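PDB 3DWO: probable outer membrane protein from Pseudomonas aeruginosa, which probably carries long-chain fatty acids or other hydrophobic compounds across the outer membrane, as a beta-barrel channel of the FadL family. Local coordinates for residues Asn198-Pro212 and Ile236-Asp250. Residues are numbered along the deposited sequence; the frame is centred on the assembly and turned at random.
Sequences NSSALMRVKVDNTSP and IRNKLKGHYNLYDHD. With C8E ((hydroxyethyloxy)tri(ethyloxy)octane), chain M; C8E ((hydroxyethyloxy)tri(ethyloxy)octane), chain D.
Leu-202 and Tyr-247, Arg-204 and Asn-245, Lys-206 and His-243, and Asp-208 and Lys-241 are antiparallel hydrogen-bonded pairs; in each, both backbone N-H groups find the facing carbonyl. The backbones of Ala-201, Met-203, Val-205, Val-207 and Asn-209 bond to strand 158-177 instead. The paired side chains share one face, largely polar, as suits its solvent-exposed Lys-206, Lys-241, His-243 and Tyr-247. There Asn-245 OD1 takes two bonds lying in the guanidinium plane of Arg-204, from NE at 3.0 Å and NH2 at 2.9 Å, the guanidinium and the Asn-245 amide standing 74° apart; Tyr-247 CB lies over one guanidinium face, toward its rim. Water 2 donates to Asp-208 OD2 and Lys-241 O.

On the other face, with Val-205, Met-203 SD lies obliquely 3.8 Å from Tyr-244 CD1, a Met-aromatic contact; Tyr-244 OH is bonded to Arg-273 N. Branched and apolar, Val-205 and, separately, Val-207 (CG2 3.8 Å from C13) lie against detergent chain D.

Past Asp-208/Lys-241, toward Pro-212 and Ile-236, the strands part and side chains replace backbone partners. Asn-209 extends CG anti to its N (chi1 -175°), and ND2 donates to Asn-238 OD1 at 2.6 Å. Asn-238 ND2, in turn, donates to Leu-282 O. Small enough to fit close to the backbone, Ser-211 donates from OG to Arg-237 O at 2.9 Å. Such pairing typifies a beta-hairpin in the wall of a FadL-type outer-membrane barrel.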
ATOM      1  N   ASN A 198       1.500 -32.315  -8.661  1.00 24.17           N
ATOM      2  CA  ASN A 198       2.203 -33.086  -9.678  1.00 23.02           C
ATOM      3  C   ASN A 198       2.459 -32.092 -10.794  1.00 23.62           C
ATOM      4  O   ASN A 198       3.582 -31.965 -11.275  1.00 24.91           O
ATOM      5  CB  ASN A 198       1.355 -34.248 -10.182  1.00 23.45           C
ATOM      6  CG  ASN A 198       1.415 -35.436  -9.261  1.00 22.15           C
ATOM      7  OD1 ASN A 198       1.155 -35.319  -8.066  1.00 25.51           O
ATOM      8  ND2 ASN A 198       1.764 -36.589  -9.804  1.00 22.09           N
ATOM      9  N   SER A 199       1.412 -31.382 -11.202  1.00 20.13           N
ATOM     10  CA  SER A 199       1.559 -30.351 -12.213  1.00 20.09           C
ATOM     11  C   SER A 199       1.834 -29.073 -11.416  1.00 21.00           C
ATOM     12  O   SER A 199       1.302 -28.895 -10.315  1.00 21.22           O
ATOM     13  CB  SER A 199       0.269 -30.192 -13.030  1.00 20.52           C
ATOM     14  OG  SER A 199      -0.836 -29.879 -12.198  1.00 21.18           O
ATOM     15  N   SER A 200       2.692 -28.206 -11.937  1.00 19.72           N
ATOM     16  CA  SER A 200       2.998 -26.954 -11.255  1.00 22.72           C
ATOM     17  C   SER A 200       3.726 -25.987 -12.173  1.00 23.36           C
ATOM     18  O   SER A 200       4.693 -26.349 -12.864  1.00 22.43           O
ATOM     19  CB  SER A 200       3.845 -27.185  -9.998  1.00 24.77           C
ATOM     20  OG  SER A 200       5.190 -27.455 -10.332  1.00 30.99           O
ATOM     21  N   ALA A 201       3.247 -24.751 -12.165  1.00 21.42           N
ATOM     22  CA  ALA A 201       3.823 -23.697 -12.976  1.00 22.90           C
ATOM     23  C   ALA A 201       3.651 -22.389 -12.213  1.00 22.06           C
ATOM     24  O   ALA A 201       2.655 -22.194 -11.510  1.00 20.62           O
ATOM     25  CB  ALA A 201       3.110 -23.628 -14.313  1.00 21.00           C
ATOM     26  N   LEU A 202       4.632 -21.503 -12.331  1.00 20.94           N
ATOM     27  CA  LEU A 202       4.551 -20.222 -11.657  1.00 20.72           C
ATOM     28  C   LEU A 202       3.886 -19.207 -12.574  1.00 23.32           C
ATOM     29  O   LEU A 202       4.403 -18.884 -13.653  1.00 22.24           O
ATOM     30  CB  LEU A 202       5.942 -19.721 -11.275  1.00 21.29           C
ATOM     31  CG  LEU A 202       5.945 -18.402 -10.490  1.00 21.63           C
ATOM     32  CD1 LEU A 202       5.434 -18.655  -9.078  1.00 21.31           C
ATOM     33  CD2 LEU A 202       7.353 -17.822 -10.447  1.00 20.63           C
ATOM     34  N   MET A 203       2.720 -18.736 -12.152  1.00 23.53           N
ATOM     35  CA  MET A 203       1.977 -17.728 -12.892  1.00 25.99           C
ATOM     36  C   MET A 203       2.611 -16.390 -12.508  1.00 25.36           C
ATOM     37  O   MET A 203       2.839 -16.135 -11.330  1.00 24.61           O
ATOM     38  CB  MET A 203       0.510 -17.758 -12.464  1.00 29.40           C
ATOM     39  CG  MET A 203      -0.268 -16.522 -12.836  1.00 34.61           C
ATOM     40  SD  MET A 203      -0.452 -16.369 -14.605  1.00 43.14           S
ATOM     41  CE  MET A 203      -2.135 -16.940 -14.804  1.00 39.75           C
ATOM     42  N   ARG A 204       2.906 -15.551 -13.497  1.00 25.03           N
ATOM     43  CA  ARG A 204       3.526 -14.246 -13.252  1.00 24.65           C
ATOM     44  C   ARG A 204       2.778 -13.137 -13.978  1.00 23.00           C
ATOM     45  O   ARG A 204       2.572 -13.208 -15.186  1.00 21.47           O
ATOM     46  CB  ARG A 204       4.991 -14.253 -13.717  1.00 25.81           C
ATOM     47  CG  ARG A 204       5.862 -15.270 -12.976  1.00 31.39           C
ATOM     48  CD  ARG A 204       7.338 -15.193 -13.377  1.00 31.88           C
ATOM     49  NE  ARG A 204       7.576 -15.626 -14.752  1.00 34.26           N
ATOM     50  CZ  ARG A 204       8.774 -15.949 -15.239  1.00 35.72           C
ATOM     51  NH1 ARG A 204       9.847 -15.892 -14.457  1.00 32.97           N
ATOM     52  NH2 ARG A 204       8.902 -16.334 -16.507  1.00 32.93           N
ATOM     53  N   VAL A 205       2.382 -12.108 -13.237  1.00 22.29           N
ATOM     54  CA  VAL A 205       1.654 -10.989 -13.824  1.00 20.01           C
ATOM     55  C   VAL A 205       2.413  -9.692 -13.560  1.00 20.02           C
ATOM     56  O   VAL A 205       2.716  -9.360 -12.413  1.00 19.30           O
ATOM     57  CB  VAL A 205       0.225 -10.872 -13.223  1.00 19.33           C
ATOM     58  CG1 VAL A 205      -0.588  -9.840 -13.996  1.00 16.58           C
ATOM     59  CG2 VAL A 205      -0.461 -12.228 -13.250  1.00 18.84           C
ATOM     60  N   LYS A 206       2.717  -8.967 -14.631  1.00 20.36           N
ATOM     61  CA  LYS A 206       3.448  -7.707 -14.535  1.00 22.32           C
ATOM     62  C   LYS A 206       2.642  -6.644 -15.270  1.00 21.50           C
ATOM     63  O   LYS A 206       2.451  -6.727 -16.482  1.00 19.94           O
ATOM     64  CB  LYS A 206       4.834  -7.854 -15.171  1.00 24.66           C
ATOM     65  CG  LYS A 206       5.610  -6.558 -15.254  1.00 31.17           C
ATOM     66  CD  LYS A 206       6.375  -6.279 -13.979  1.00 38.17           C
ATOM     67  CE  LYS A 206       7.681  -7.066 -13.953  1.00 42.54           C
ATOM     68  NZ  LYS A 206       8.620  -6.617 -15.030  1.00 43.18           N
ATOM     69  N   VAL A 207       2.172  -5.644 -14.534  1.00 20.87           N
ATOM     70  CA  VAL A 207       1.352  -4.595 -15.120  1.00 21.85           C
ATOM     71  C   VAL A 207       1.738  -3.220 -14.603  1.00 24.53           C
ATOM     72  O   VAL A 207       2.343  -3.095 -13.539  1.00 23.29           O
ATOM     73  CB  VAL A 207      -0.142  -4.859 -14.826  1.00 24.47           C
ATOM     74  CG1 VAL A 207      -0.595  -6.135 -15.551  1.00 21.54           C
ATOM     75  CG2 VAL A 207      -0.360  -5.025 -13.313  1.00 20.39           C
ATOM     76  N   ASP A 208       1.373  -2.192 -15.364  1.00 25.32           N
ATOM     77  CA  ASP A 208       1.696  -0.811 -15.022  1.00 26.75           C
ATOM     78  C   ASP A 208       0.622   0.116 -15.580  1.00 25.35           C
ATOM     79  O   ASP A 208      -0.124  -0.261 -16.483  1.00 23.37           O
ATOM     80  CB  ASP A 208       3.038  -0.419 -15.652  1.00 30.99           C
ATOM     81  CG  ASP A 208       4.167  -1.363 -15.268  1.00 38.51           C
ATOM     82  OD1 ASP A 208       4.765  -1.167 -14.188  1.00 42.46           O
ATOM     83  OD2 ASP A 208       4.459  -2.306 -16.043  1.00 41.33           O
ATOM     84  N   ASN A 209       0.557   1.331 -15.045  1.00 23.45           N
ATOM     85  CA  ASN A 209      -0.405   2.318 -15.519  1.00 24.86           C
ATOM     86  C   ASN A 209      -0.133   3.719 -14.993  1.00 24.34           C
ATOM     87  O   ASN A 209       0.351   3.901 -13.875  1.00 24.46           O
ATOM     88  CB  ASN A 209      -1.840   1.934 -15.138  1.00 22.48           C
ATOM     89  CG  ASN A 209      -2.868   2.884 -15.741  1.00 23.78           C
ATOM     90  OD1 ASN A 209      -2.951   3.018 -16.958  1.00 22.88           O
ATOM     91  ND2 ASN A 209      -3.647   3.553 -14.891  1.00 22.58           N
ATOM     92  N   THR A 210      -0.463   4.704 -15.817  1.00 23.65           N
ATOM     93  CA  THR A 210      -0.305   6.106 -15.463  1.00 23.99           C
ATOM     94  C   THR A 210      -1.663   6.760 -15.693  1.00 25.81           C
ATOM     95  O   THR A 210      -2.235   6.639 -16.778  1.00 25.90           O
ATOM     96  CB  THR A 210       0.749   6.797 -16.355  1.00 22.70           C
ATOM     97  OG1 THR A 210       2.018   6.157 -16.172  1.00 22.19           O
ATOM     98  CG2 THR A 210       0.879   8.273 -15.986  1.00 21.91           C
ATOM     99  N   SER A 211      -2.187   7.426 -14.670  1.00 26.37           N
ATOM    100  CA  SER A 211      -3.478   8.097 -14.781  1.00 27.86           C
ATOM    101  C   SER A 211      -3.549   9.267 -13.802  1.00 29.06           C
ATOM    102  O   SER A 211      -2.799   9.317 -12.831  1.00 29.62           O
ATOM    103  CB  SER A 211      -4.622   7.111 -14.514  1.00 25.59           C
ATOM    104  OG  SER A 211      -4.601   6.648 -13.179  1.00 26.58           O
ATOM    105  N   PRO A 212      -4.465  10.219 -14.046  1.00 29.76           N
ATOM    106  CA  PRO A 212      -4.669  11.414 -13.221  1.00 29.94           C
ATOM    107  C   PRO A 212      -5.638  11.252 -12.063  1.00 30.71           C
ATOM    108  O   PRO A 212      -6.596  10.481 -12.135  1.00 29.97           O
ATOM    109  CB  PRO A 212      -5.197  12.450 -14.217  1.00 29.82           C
ATOM    110  CG  PRO A 212      -5.155  11.747 -15.583  1.00 31.58           C
ATOM    111  CD  PRO A 212      -5.280  10.305 -15.264  1.00 30.33           C
ATOM    112  N   ILE A 236      -8.752   7.140  -7.538  1.00 27.31           N
ATOM    113  CA  ILE A 236      -8.066   7.276  -8.810  1.00 27.51           C
ATOM    114  C   ILE A 236      -8.259   6.010  -9.643  1.00 28.71           C
ATOM    115  O   ILE A 236      -7.743   4.939  -9.292  1.00 26.47           O
ATOM    116  CB  ILE A 236      -6.549   7.529  -8.604  1.00 27.68           C
ATOM    117  CG1 ILE A 236      -6.338   8.753  -7.706  1.00 26.22           C
ATOM    118  CG2 ILE A 236      -5.867   7.741  -9.950  1.00 26.70           C
ATOM    119  CD1 ILE A 236      -4.872   9.103  -7.469  1.00 24.57           C
ATOM    120  N   ARG A 237      -9.027   6.136 -10.728  1.00 27.29           N
ATOM    121  CA  ARG A 237      -9.277   5.018 -11.629  1.00 27.89           C
ATOM    122  C   ARG A 237      -7.905   4.578 -12.117  1.00 27.06           C
ATOM    123  O   ARG A 237      -7.118   5.388 -12.614  1.00 25.53           O
ATOM    124  CB  ARG A 237     -10.152   5.465 -12.795  1.00 30.63           C
ATOM    125  CG  ARG A 237     -11.532   5.926 -12.365  1.00 35.13           C
ATOM    126  CD  ARG A 237     -12.614   4.980 -12.859  1.00 41.28           C
ATOM    127  NE  ARG A 237     -12.721   3.765 -12.058  1.00 45.76           N
ATOM    128  CZ  ARG A 237     -13.292   2.642 -12.486  1.00 47.16           C
ATOM    129  NH1 ARG A 237     -13.801   2.580 -13.712  1.00 45.68           N
ATOM    130  NH2 ARG A 237     -13.362   1.583 -11.686  1.00 45.35           N
ATOM    131  N   ASN A 238      -7.628   3.287 -11.992  1.00 25.62           N
ATOM    132  CA  ASN A 238      -6.309   2.786 -12.326  1.00 23.33           C
ATOM    133  C   ASN A 238      -6.338   1.355 -12.882  1.00 22.77           C
ATOM    134  O   ASN A 238      -6.280   0.379 -12.132  1.00 22.81           O
ATOM    135  CB  ASN A 238      -5.474   2.886 -11.040  1.00 21.48           C
ATOM    136  CG  ASN A 238      -3.997   2.669 -11.260  1.00 23.53           C
ATOM    137  OD1 ASN A 238      -3.452   2.955 -12.330  1.00 23.82           O
ATOM    138  ND2 ASN A 238      -3.328   2.179 -10.225  1.00 23.09           N
ATOM    139  N   LYS A 239      -6.438   1.247 -14.204  1.00 20.09           N
ATOM    140  CA  LYS A 239      -6.462  -0.047 -14.870  1.00 21.25           C
ATOM    141  C   LYS A 239      -5.043  -0.401 -15.292  1.00 22.70           C
ATOM    142  O   LYS A 239      -4.505   0.176 -16.238  1.00 21.03           O
ATOM    143  CB  LYS A 239      -7.368   0.006 -16.099  1.00 23.54           C
ATOM    144  CG  LYS A 239      -7.420  -1.281 -16.906  1.00 26.33           C
ATOM    145  CD  LYS A 239      -8.457  -1.155 -18.017  1.00 30.13           C
ATOM    146  CE  LYS A 239      -8.532  -2.401 -18.881  1.00 30.29           C
ATOM    147  NZ  LYS A 239      -9.566  -2.240 -19.948  1.00 33.44           N
ATOM    148  N   LEU A 240      -4.437  -1.344 -14.577  1.00 21.62           N
ATOM    149  CA  LEU A 240      -3.077  -1.774 -14.866  1.00 22.85           C
ATOM    150  C   LEU A 240      -3.053  -2.647 -16.118  1.00 22.31           C
ATOM    151  O   LEU A 240      -3.929  -3.493 -16.323  1.00 20.60           O
ATOM    152  CB  LEU A 240      -2.509  -2.546 -13.667  1.00 25.30           C
ATOM    153  CG  LEU A 240      -2.037  -1.755 -12.437  1.00 28.67           C
ATOM    154  CD1 LEU A 240      -2.951  -0.585 -12.143  1.00 30.95           C
ATOM    155  CD2 LEU A 240      -1.968  -2.697 -11.242  1.00 26.59           C
ATOM    156  N   LYS A 241      -2.046  -2.429 -16.954  1.00 19.86           N
ATOM    157  CA  LYS A 241      -1.911  -3.179 -18.188  1.00 19.91           C
ATOM    158  C   LYS A 241      -0.499  -3.712 -18.324  1.00 18.32           C
ATOM    159  O   LYS A 241       0.462  -3.066 -17.907  1.00 17.27           O
ATOM    160  CB  LYS A 241      -2.253  -2.285 -19.382  1.00 20.63           C
ATOM    161  CG  LYS A 241      -3.631  -1.643 -19.270  1.00 23.91           C
ATOM    162  CD  LYS A 241      -3.899  -0.699 -20.423  1.00 22.34           C
ATOM    163  CE  LYS A 241      -4.972   0.310 -20.049  1.00 27.17           C
ATOM    164  NZ  LYS A 241      -4.571   1.149 -18.873  1.00 24.60           N
ATOM    165  N   GLY A 242      -0.389  -4.892 -18.921  1.00 17.87           N
ATOM    166  CA  GLY A 242       0.901  -5.527 -19.101  1.00 18.60           C
ATOM    167  C   GLY A 242       0.758  -6.926 -19.690  1.00 18.91           C
ATOM    168  O   GLY A 242       0.087  -7.108 -20.709  1.00 18.36           O
ATOM    169  N   HIS A 243       1.371  -7.912 -19.041  1.00 18.23           N
ATOM    170  CA  HIS A 243       1.340  -9.292 -19.526  1.00 20.51           C
ATOM    171  C   HIS A 243       1.366 -10.287 -18.379  1.00 20.03           C
ATOM    172  O   HIS A 243       1.595  -9.923 -17.228  1.00 18.00           O
ATOM    173  CB  HIS A 243       2.578  -9.572 -20.393  1.00 23.69           C
ATOM    174  CG  HIS A 243       2.837  -8.531 -21.437  1.00 27.97           C
ATOM    175  ND1 HIS A 243       2.299  -8.596 -22.705  1.00 31.39           N
ATOM    176  CD2 HIS A 243       3.530  -7.368 -21.382  1.00 29.34           C
ATOM    177  CE1 HIS A 243       2.647  -7.517 -23.384  1.00 31.81           C
ATOM    178  NE2 HIS A 243       3.393  -6.756 -22.604  1.00 32.60           N
ATOM    179  N   TYR A 244       1.138 -11.554 -18.712  1.00 20.46           N
ATOM    180  CA  TYR A 244       1.208 -12.635 -17.737  1.00 20.47           C
ATOM    181  C   TYR A 244       1.857 -13.774 -18.500  1.00 20.88           C
ATOM    182  O   TYR A 244       1.722 -13.871 -19.717  1.00 19.79           O
ATOM    183  CB  TYR A 244      -0.188 -13.057 -17.224  1.00 18.07           C
ATOM    184  CG  TYR A 244      -0.968 -14.000 -18.126  1.00 17.94           C
ATOM    185  CD1 TYR A 244      -0.601 -15.342 -18.264  1.00 17.83           C
ATOM    186  CD2 TYR A 244      -2.080 -13.549 -18.843  1.00 20.00           C
ATOM    187  CE1 TYR A 244      -1.324 -16.209 -19.093  1.00 18.20           C
ATOM    188  CE2 TYR A 244      -2.811 -14.407 -19.677  1.00 17.32           C
ATOM    189  CZ  TYR A 244      -2.429 -15.731 -19.796  1.00 18.95           C
ATOM    190  OH  TYR A 244      -3.148 -16.577 -20.611  1.00 19.24           O
ATOM    191  N   ASN A 245       2.585 -14.620 -17.789  1.00 22.28           N
ATOM    192  CA  ASN A 245       3.222 -15.762 -18.410  1.00 24.46           C
ATOM    193  C   ASN A 245       3.300 -16.835 -17.340  1.00 25.77           C
ATOM    194  O   ASN A 245       3.242 -16.537 -16.143  1.00 24.33           O
ATOM    195  CB  ASN A 245       4.619 -15.399 -18.941  1.00 25.08           C
ATOM    196  CG  ASN A 245       5.656 -15.275 -17.848  1.00 27.01           C
ATOM    197  OD1 ASN A 245       6.132 -16.272 -17.314  1.00 32.33           O
ATOM    198  ND2 ASN A 245       6.016 -14.046 -17.511  1.00 28.35           N
ATOM    199  N   LEU A 246       3.386 -18.084 -17.773  1.00 24.97           N
ATOM    200  CA  LEU A 246       3.466 -19.189 -16.843  1.00 27.53           C
ATOM    201  C   LEU A 246       4.833 -19.821 -16.997  1.00 28.01           C
ATOM    202  O   LEU A 246       5.222 -20.191 -18.102  1.00 26.68           O
ATOM    203  CB  LEU A 246       2.388 -20.232 -17.151  1.00 28.38           C
ATOM    204  CG  LEU A 246       0.913 -19.852 -17.019  1.00 30.92           C
ATOM    205  CD1 LEU A 246       0.607 -18.626 -17.851  1.00 34.60           C
ATOM    206  CD2 LEU A 246       0.060 -21.016 -17.488  1.00 32.10           C
ATOM    207  N   TYR A 247       5.567 -19.922 -15.896  1.00 28.50           N
ATOM    208  CA  TYR A 247       6.873 -20.553 -15.930  1.00 29.18           C
ATOM    209  C   TYR A 247       6.689 -21.964 -15.401  1.00 27.89           C
ATOM    210  O   TYR A 247       6.689 -22.183 -14.189  1.00 27.87           O
ATOM    211  CB  TYR A 247       7.881 -19.796 -15.058  1.00 32.97           C
ATOM    212  CG  TYR A 247       9.085 -20.640 -14.696  1.00 37.74           C
ATOM    213  CD1 TYR A 247       9.728 -21.421 -15.659  1.00 41.07           C
ATOM    214  CD2 TYR A 247       9.543 -20.708 -13.382  1.00 39.59           C
ATOM    215  CE1 TYR A 247      10.795 -22.260 -15.321  1.00 42.59           C
ATOM    216  CE2 TYR A 247      10.609 -21.541 -13.033  1.00 43.13           C
ATOM    217  CZ  TYR A 247      11.226 -22.318 -14.007  1.00 43.98           C
ATOM    218  OH  TYR A 247      12.244 -23.180 -13.663  1.00 45.33           O
ATOM    219  N   ASP A 248       6.525 -22.918 -16.312  1.00 26.23           N
ATOM    220  CA  ASP A 248       6.326 -24.311 -15.924  1.00 25.72           C
ATOM    221  C   ASP A 248       7.615 -25.032 -15.541  1.00 25.98           C
ATOM    222  O   ASP A 248       8.650 -24.851 -16.175  1.00 26.57           O
ATOM    223  CB  ASP A 248       5.646 -25.083 -17.058  1.00 24.27           C
ATOM    224  CG  ASP A 248       6.459 -25.068 -18.346  1.00 25.17           C
ATOM    225  OD1 ASP A 248       6.703 -26.157 -18.908  1.00 21.81           O
ATOM    226  OD2 ASP A 248       6.849 -23.970 -18.797  1.00 23.75           O
ATOM    227  N   HIS A 249       7.534 -25.844 -14.491  1.00 26.11           N
ATOM    228  CA  HIS A 249       8.656 -26.651 -14.002  1.00 26.95           C
ATOM    229  C   HIS A 249       7.932 -27.923 -13.601  1.00 28.43           C
ATOM    230  O   HIS A 249       7.991 -28.408 -12.462  1.00 28.67           O
ATOM    231  CB  HIS A 249       9.343 -25.963 -12.815  1.00 26.38           C
ATOM    232  CG  HIS A 249       8.399 -25.340 -11.836  1.00 27.45           C
ATOM    233  ND1 HIS A 249       8.114 -25.907 -10.610  1.00 23.77           N
ATOM    234  CD2 HIS A 249       7.702 -24.177 -11.883  1.00 25.55           C
ATOM    235  CE1 HIS A 249       7.290 -25.119  -9.943  1.00 25.10           C
ATOM    236  NE2 HIS A 249       7.024 -24.063 -10.693  1.00 28.06           N
ATOM    237  N   ASP A 250       7.255 -28.442 -14.617  1.00 28.22           N
ATOM    238  CA  ASP A 250       6.367 -29.593 -14.568  1.00 30.98           C
ATOM    239  C   ASP A 250       6.807 -30.824 -15.345  1.00 30.29           C
ATOM    240  O   ASP A 250       6.139 -31.857 -15.298  1.00 29.77           O
ATOM    241  CB  ASP A 250       5.031 -29.145 -15.162  1.00 32.65           C
ATOM    242  CG  ASP A 250       3.908 -29.325 -14.226  1.00 36.61           C
ATOM    243  OD1 ASP A 250       2.815 -28.808 -14.516  1.00 34.75           O
ATOM    244  OD2 ASP A 250       4.128 -29.994 -13.197  1.00 42.94           O
TER
HETATM  245  C1  C8E M 463      -6.416   7.712 -18.451  1.00 74.34           C
HETATM  246  C2  C8E M 463      -5.057   7.986 -18.006  1.00 75.10           C
HETATM  247  C3  C8E M 463      -4.235   8.726 -18.939  1.00 75.27           C
HETATM  248  C4  C8E M 463      -3.116   9.268 -18.187  1.00 74.95           C
HETATM  249  C5  C8E M 463      -2.597  10.463 -18.903  1.00 75.44           C
HETATM  250  C6  C8E M 463      -2.661  11.616 -18.032  1.00 76.12           C
HETATM  251  C7  C8E M 463      -3.619  12.431 -18.752  1.00 77.14           C
HETATM  252  C8  C8E M 463      -3.314  13.848 -18.457  1.00 77.49           C
HETATM  253  O9  C8E M 463      -3.821  14.639 -17.394  1.00 77.78           O
HETATM  254  C10 C8E M 463      -5.227  14.854 -17.310  1.00 78.05           C
HETATM  255  C11 C8E M 463      -5.422  15.703 -16.090  1.00 78.05           C
HETATM  256  O12 C8E M 463      -5.126  17.090 -16.359  1.00 77.98           O
HETATM  257  C1  C8E D 454      -5.541  -9.112   1.486  1.00 50.18           C
HETATM  258  C2  C8E D 454      -4.809  -9.307   0.240  1.00 50.76           C
HETATM  259  C3  C8E D 454      -5.116  -8.357  -0.821  1.00 49.31           C
HETATM  260  C4  C8E D 454      -4.224  -8.652  -1.929  1.00 50.82           C
HETATM  261  C5  C8E D 454      -4.134  -7.456  -2.803  1.00 50.43           C
HETATM  262  C6  C8E D 454      -2.943  -7.527  -3.629  1.00 51.12           C
HETATM  263  C7  C8E D 454      -3.330  -6.633  -4.706  1.00 52.35           C
HETATM  264  C8  C8E D 454      -2.157  -5.823  -5.113  1.00 53.78           C
HETATM  265  O9  C8E D 454      -1.672  -5.625  -6.433  1.00 51.56           O
HETATM  266  C10 C8E D 454      -1.255  -6.749  -7.183  1.00 51.76           C
HETATM  267  C11 C8E D 454      -0.816  -6.212  -8.509  1.00 49.18           C
HETATM  268  O12 C8E D 454      -1.878  -6.308  -9.473  1.00 48.77           O
HETATM  269  C13 C8E D 454      -1.658  -7.245 -10.572  1.00 46.07           C
HETATM  270  C14 C8E D 454      -1.935  -8.782 -10.546  1.00 47.72           C
HETATM  271  O15 C8E D 454      -2.680  -9.649 -11.453  1.00 48.48           O
HETATM  272  C16 C8E D 454      -4.066  -9.772 -11.070  1.00 47.91           C
HETATM  273  C17 C8E D 454      -4.370 -10.940 -10.114  1.00 45.87           C
HETATM  274  O18 C8E D 454      -3.466 -12.044  -9.896  1.00 46.74           O
HETATM  275  C19 C8E D 454      -3.687 -13.158 -10.801  1.00 44.79           C
HETATM  276  C20 C8E D 454      -3.983 -14.623 -10.307  1.00 45.53           C
HETATM  277  O21 C8E D 454      -2.891 -15.545 -10.164  1.00 42.02           O
HETATM  278  O   HOH W   1       7.338 -30.035 -10.496  1.00 26.38           O
HETATM  279  O   HOH W   2       3.586  -3.442 -18.149  1.00 44.86           O
HETATM  280  O   HOH W   3      -6.673   4.070 -15.942  1.00 17.18           O
HETATM  281  O   HOH W   4      -7.476   8.253 -13.169  1.00 33.89           O